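Local coordinates for siderophore-interacting protein (Aeromonas hydrophila, PDB 6K2L) that binds FAD and, as a siderophore-interacting flavoprotein, probably reduces ferric siderophores to release their iron inside the cell, at residues Pro199-Phe204 with Val225-Arg230. The protein carries 1 engineered substitution. Sequence-based numbering, arbitrary orientation.
Sequences PLVEYF and VVPMRR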
ATOM      1  N   PRO A 199     -28.674   1.581 -15.423  1.00 27.28           N
ATOM      2  CA  PRO A 199     -28.368   2.972 -14.995  1.00 25.26           C
ATOM      3  C   PRO A 199     -26.868   3.235 -14.881  1.00 28.05           C
ATOM      4  O   PRO A 199     -26.358   4.185 -15.503  1.00 31.17           O
ATOM      5  CB  PRO A 199     -29.093   3.097 -13.643  1.00 22.70           C
ATOM      6  CG  PRO A 199     -30.154   2.027 -13.674  1.00 17.03           C
ATOM      7  CD  PRO A 199     -29.535   0.893 -14.442  1.00 20.36           C
ATOM      8  N   LEU A 200     -26.136   2.398 -14.126  1.00 24.55           N
ATOM      9  CA  LEU A 200     -24.685   2.552 -14.040  1.00 22.82           C
ATOM     10  C   LEU A 200     -24.050   2.630 -15.426  1.00 25.64           C
ATOM     11  O   LEU A 200     -23.225   3.512 -15.678  1.00 25.18           O
ATOM     12  CB  LEU A 200     -24.064   1.406 -13.240  1.00 17.27           C
ATOM     13  CG  LEU A 200     -22.614   1.597 -12.768  1.00 22.55           C
ATOM     14  CD1 LEU A 200     -22.373   0.870 -11.461  1.00 18.40           C
ATOM     15  CD2 LEU A 200     -21.594   1.139 -13.808  1.00 20.81           C
ATOM     16  N   VAL A 201     -24.399   1.695 -16.326  1.00 23.06           N
ATOM     17  CA  VAL A 201     -23.700   1.602 -17.612  1.00 25.16           C
ATOM     18  C   VAL A 201     -23.997   2.808 -18.477  1.00 28.84           C
ATOM     19  O   VAL A 201     -23.084   3.379 -19.085  1.00 32.01           O
ATOM     20  CB  VAL A 201     -24.041   0.299 -18.358  1.00 25.69           C
ATOM     21  CG1 VAL A 201     -23.251   0.219 -19.662  1.00 22.77           C
ATOM     22  CG2 VAL A 201     -23.709  -0.880 -17.494  1.00 27.91           C
ATOM     23  N   GLU A 202     -25.264   3.215 -18.550  1.00 27.51           N
ATOM     24  CA  GLU A 202     -25.610   4.469 -19.200  1.00 33.84           C
ATOM     25  C   GLU A 202     -24.783   5.621 -18.651  1.00 33.40           C
ATOM     26  O   GLU A 202     -24.177   6.381 -19.429  1.00 42.12           O
ATOM     27  CB  GLU A 202     -27.107   4.763 -19.038  1.00 30.39           C
ATOM     28  CG  GLU A 202     -27.476   6.145 -19.551  1.00 38.56           C
ATOM     29  CD  GLU A 202     -28.959   6.308 -19.900  1.00 58.37           C
ATOM     30  OE1 GLU A 202     -29.775   6.642 -18.998  1.00 54.94           O
ATOM     31  OE2 GLU A 202     -29.317   6.112 -21.087  1.00 69.37           O
ATOM     32  N   TYR A 203     -24.710   5.749 -17.317  1.00 30.31           N
ATOM     33  CA  TYR A 203     -23.998   6.887 -16.733  1.00 28.49           C
ATOM     34  C   TYR A 203     -22.527   6.868 -17.092  1.00 26.29           C
ATOM     35  O   TYR A 203     -21.966   7.903 -17.457  1.00 32.26           O
ATOM     36  CB  TYR A 203     -24.150   6.906 -15.225  1.00 23.91           C
ATOM     37  CG  TYR A 203     -23.054   7.648 -14.501  1.00 23.62           C
ATOM     38  CD1 TYR A 203     -23.079   9.042 -14.400  1.00 27.31           C
ATOM     39  CD2 TYR A 203     -21.989   6.958 -13.911  1.00 21.97           C
ATOM     40  CE1 TYR A 203     -22.080   9.743 -13.714  1.00 21.80           C
ATOM     41  CE2 TYR A 203     -20.987   7.638 -13.236  1.00 25.46           C
ATOM     42  CZ  TYR A 203     -21.046   9.032 -13.133  1.00 25.98           C
ATOM     43  OH  TYR A 203     -20.065   9.700 -12.451  1.00 23.91           O
ATOM     44  N   PHE A 204     -21.888   5.702 -16.994  1.00 28.20           N
ATOM     45  CA  PHE A 204     -20.449   5.635 -17.232  1.00 29.60           C
ATOM     46  C   PHE A 204     -20.117   5.793 -18.698  1.00 29.88           C
ATOM     47  O   PHE A 204     -19.040   6.307 -19.027  1.00 28.54           O
ATOM     48  CB  PHE A 204     -19.829   4.329 -16.719  1.00 27.70           C
ATOM     49  CG  PHE A 204     -18.457   4.526 -16.117  1.00 24.67           C
ATOM     50  CD1 PHE A 204     -18.322   4.840 -14.767  1.00 26.20           C
ATOM     51  CD2 PHE A 204     -17.313   4.454 -16.904  1.00 24.55           C
ATOM     52  CE1 PHE A 204     -17.070   5.059 -14.196  1.00 22.73           C
ATOM     53  CE2 PHE A 204     -16.056   4.664 -16.346  1.00 26.41           C
ATOM     54  CZ  PHE A 204     -15.940   4.972 -14.979  1.00 24.82           C
ATOM     55  N   VAL A 225     -18.494  -5.836 -15.922  1.00 24.50           N
ATOM     56  CA  VAL A 225     -17.176  -5.860 -16.549  1.00 23.01           C
ATOM     57  C   VAL A 225     -17.297  -5.892 -18.058  1.00 31.61           C
ATOM     58  O   VAL A 225     -16.587  -5.171 -18.771  1.00 31.08           O
ATOM     59  CB  VAL A 225     -16.356  -7.052 -16.038  1.00 21.65           C
ATOM     60  CG1 VAL A 225     -15.080  -7.198 -16.859  1.00 17.70           C
ATOM     61  CG2 VAL A 225     -16.036  -6.868 -14.570  1.00 18.47           C
ATOM     62  N   VAL A 226     -18.198  -6.717 -18.576  1.00 35.75           N
ATOM     63  CA  VAL A 226     -18.215  -6.963 -20.015  1.00 30.55           C
ATOM     64  C   VAL A 226     -18.741  -5.762 -20.807  1.00 32.02           C
ATOM     65  O   VAL A 226     -18.077  -5.329 -21.769  1.00 31.58           O
ATOM     66  CB  VAL A 226     -18.994  -8.253 -20.305  1.00 31.25           C
ATOM     67  CG1 VAL A 226     -19.376  -8.320 -21.771  1.00 29.66           C
ATOM     68  CG2 VAL A 226     -18.132  -9.445 -19.885  1.00 25.43           C
ATOM     69  N   PRO A 227     -19.899  -5.184 -20.470  1.00 27.95           N
ATOM     70  CA  PRO A 227     -20.328  -3.996 -21.213  1.00 27.43           C
ATOM     71  C   PRO A 227     -19.322  -2.868 -21.155  1.00 32.00           C
ATOM     72  O   PRO A 227     -19.135  -2.181 -22.166  1.00 39.65           O
ATOM     73  CB  PRO A 227     -21.659  -3.608 -20.549  1.00 27.35           C
ATOM     74  CG  PRO A 227     -21.697  -4.327 -19.242  1.00 31.96           C
ATOM     75  CD  PRO A 227     -20.902  -5.586 -19.465  1.00 33.08           C
ATOM     76  N   MET A 228     -18.648  -2.662 -20.020  1.00 31.47           N
ATOM     77  CA  MET A 228     -17.681  -1.570 -19.933  1.00 31.61           C
ATOM     78  C   MET A 228     -16.448  -1.837 -20.789  1.00 27.34           C
ATOM     79  O   MET A 228     -15.973  -0.929 -21.483  1.00 30.17           O
ATOM     80  CB  MET A 228     -17.271  -1.328 -18.473  1.00 27.59           C
ATOM     81  CG  MET A 228     -18.396  -0.796 -17.546  1.00 26.25           C
ATOM     82  SD  MET A 228     -19.375   0.581 -18.209  1.00 27.16           S
ATOM     83  CE  MET A 228     -18.074   1.739 -18.695  1.00 24.47           C
ATOM     84  N   ARG A 229     -15.913  -3.060 -20.758  1.00 27.48           N
ATOM     85  CA  ARG A 229     -14.776  -3.361 -21.617  1.00 28.87           C
ATOM     86  C   ARG A 229     -15.144  -3.187 -23.078  1.00 33.75           C
ATOM     87  O   ARG A 229     -14.334  -2.689 -23.874  1.00 31.97           O
ATOM     88  CB  ARG A 229     -14.262  -4.779 -21.375  1.00 26.07           C
ATOM     89  CG  ARG A 229     -13.174  -5.202 -22.372  1.00 29.43           C
ATOM     90  CD  ARG A 229     -12.561  -6.539 -22.027  1.00 25.76           C
ATOM     91  NE  ARG A 229     -13.406  -7.647 -22.471  1.00 30.81           N
ATOM     92  CZ  ARG A 229     -13.094  -8.933 -22.333  1.00 35.30           C
ATOM     93  NH1 ARG A 229     -11.949  -9.294 -21.758  1.00 38.82           N
ATOM     94  NH2 ARG A 229     -13.927  -9.864 -22.767  1.00 39.31           N
ATOM     95  N   ARG A 230     -16.361  -3.565 -23.452  1.00 35.05           N
ATOM     96  CA  ARG A 230     -16.717  -3.376 -24.845  1.00 34.80           C
ATOM     97  C   ARG A 230     -16.857  -1.899 -25.187  1.00 33.33           C
ATOM     98  O   ARG A 230     -16.429  -1.480 -26.267  1.00 36.06           O
ATOM     99  CB  ARG A 230     -17.992  -4.146 -25.171  1.00 39.46           C
ATOM    100  CG  ARG A 230     -18.026  -4.643 -26.604  1.00 45.58           C
ATOM    101  CD  ARG A 230     -19.411  -5.059 -26.970  1.00 47.31           C
ATOM    102  NE  ARG A 230     -19.716  -6.397 -26.467  1.00 49.71           N
ATOM    103  CZ  ARG A 230     -20.442  -6.660 -25.384  1.00 47.41           C
ATOM    104  NH1 ARG A 230     -20.934  -5.662 -24.648  1.00 39.90           N
ATOM    105  NH2 ARG A 230     -20.669  -7.928 -25.038  1.00 40.08           N
TER
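Phe204 and Val201 meet Met228 and Pro227 in a wholly apolar contact between two neighbouring, nearly parallel helices on one face of the five-stranded parallel sheet, in the domain that resembles the NAD(P)H-binding domain of ferredoxin reductases. The local axes come within 10.6 Å at a crossing angle of -18°, and no hydrogen bond passes between them. Met228 does most of the bridging. With CG anti to the carbonyl carbon and further bends at chi2 (-47°) and chi3, its thioether folds across the gap instead of running straight out. Methyl CE of Met228 sits 3.3 Å from Phe204 CD2, approaching the ring obliquely. Met228 SD lies 5.4 Å from the centroid of the Phe204 ring, a Met-aromatic contact. The two side chains cross at about a right angle. One turn before Phe204, Val201 turns CG1, anti to its backbone nitrogen, into the interface. Val201 CG1 lies 4.2 Å from both Met228 SD and Pro227 CB, packing loosely against the proline ring at the kink of its helix. Beneath this layer, Phe204 continues down to Tyr140, Val142, His165 and Ala167, packing helix 198-205 onto strands 138-144 and 163-170; on helix 222-235, Val225 and Arg229 rest on Ala245 of strand 243-245.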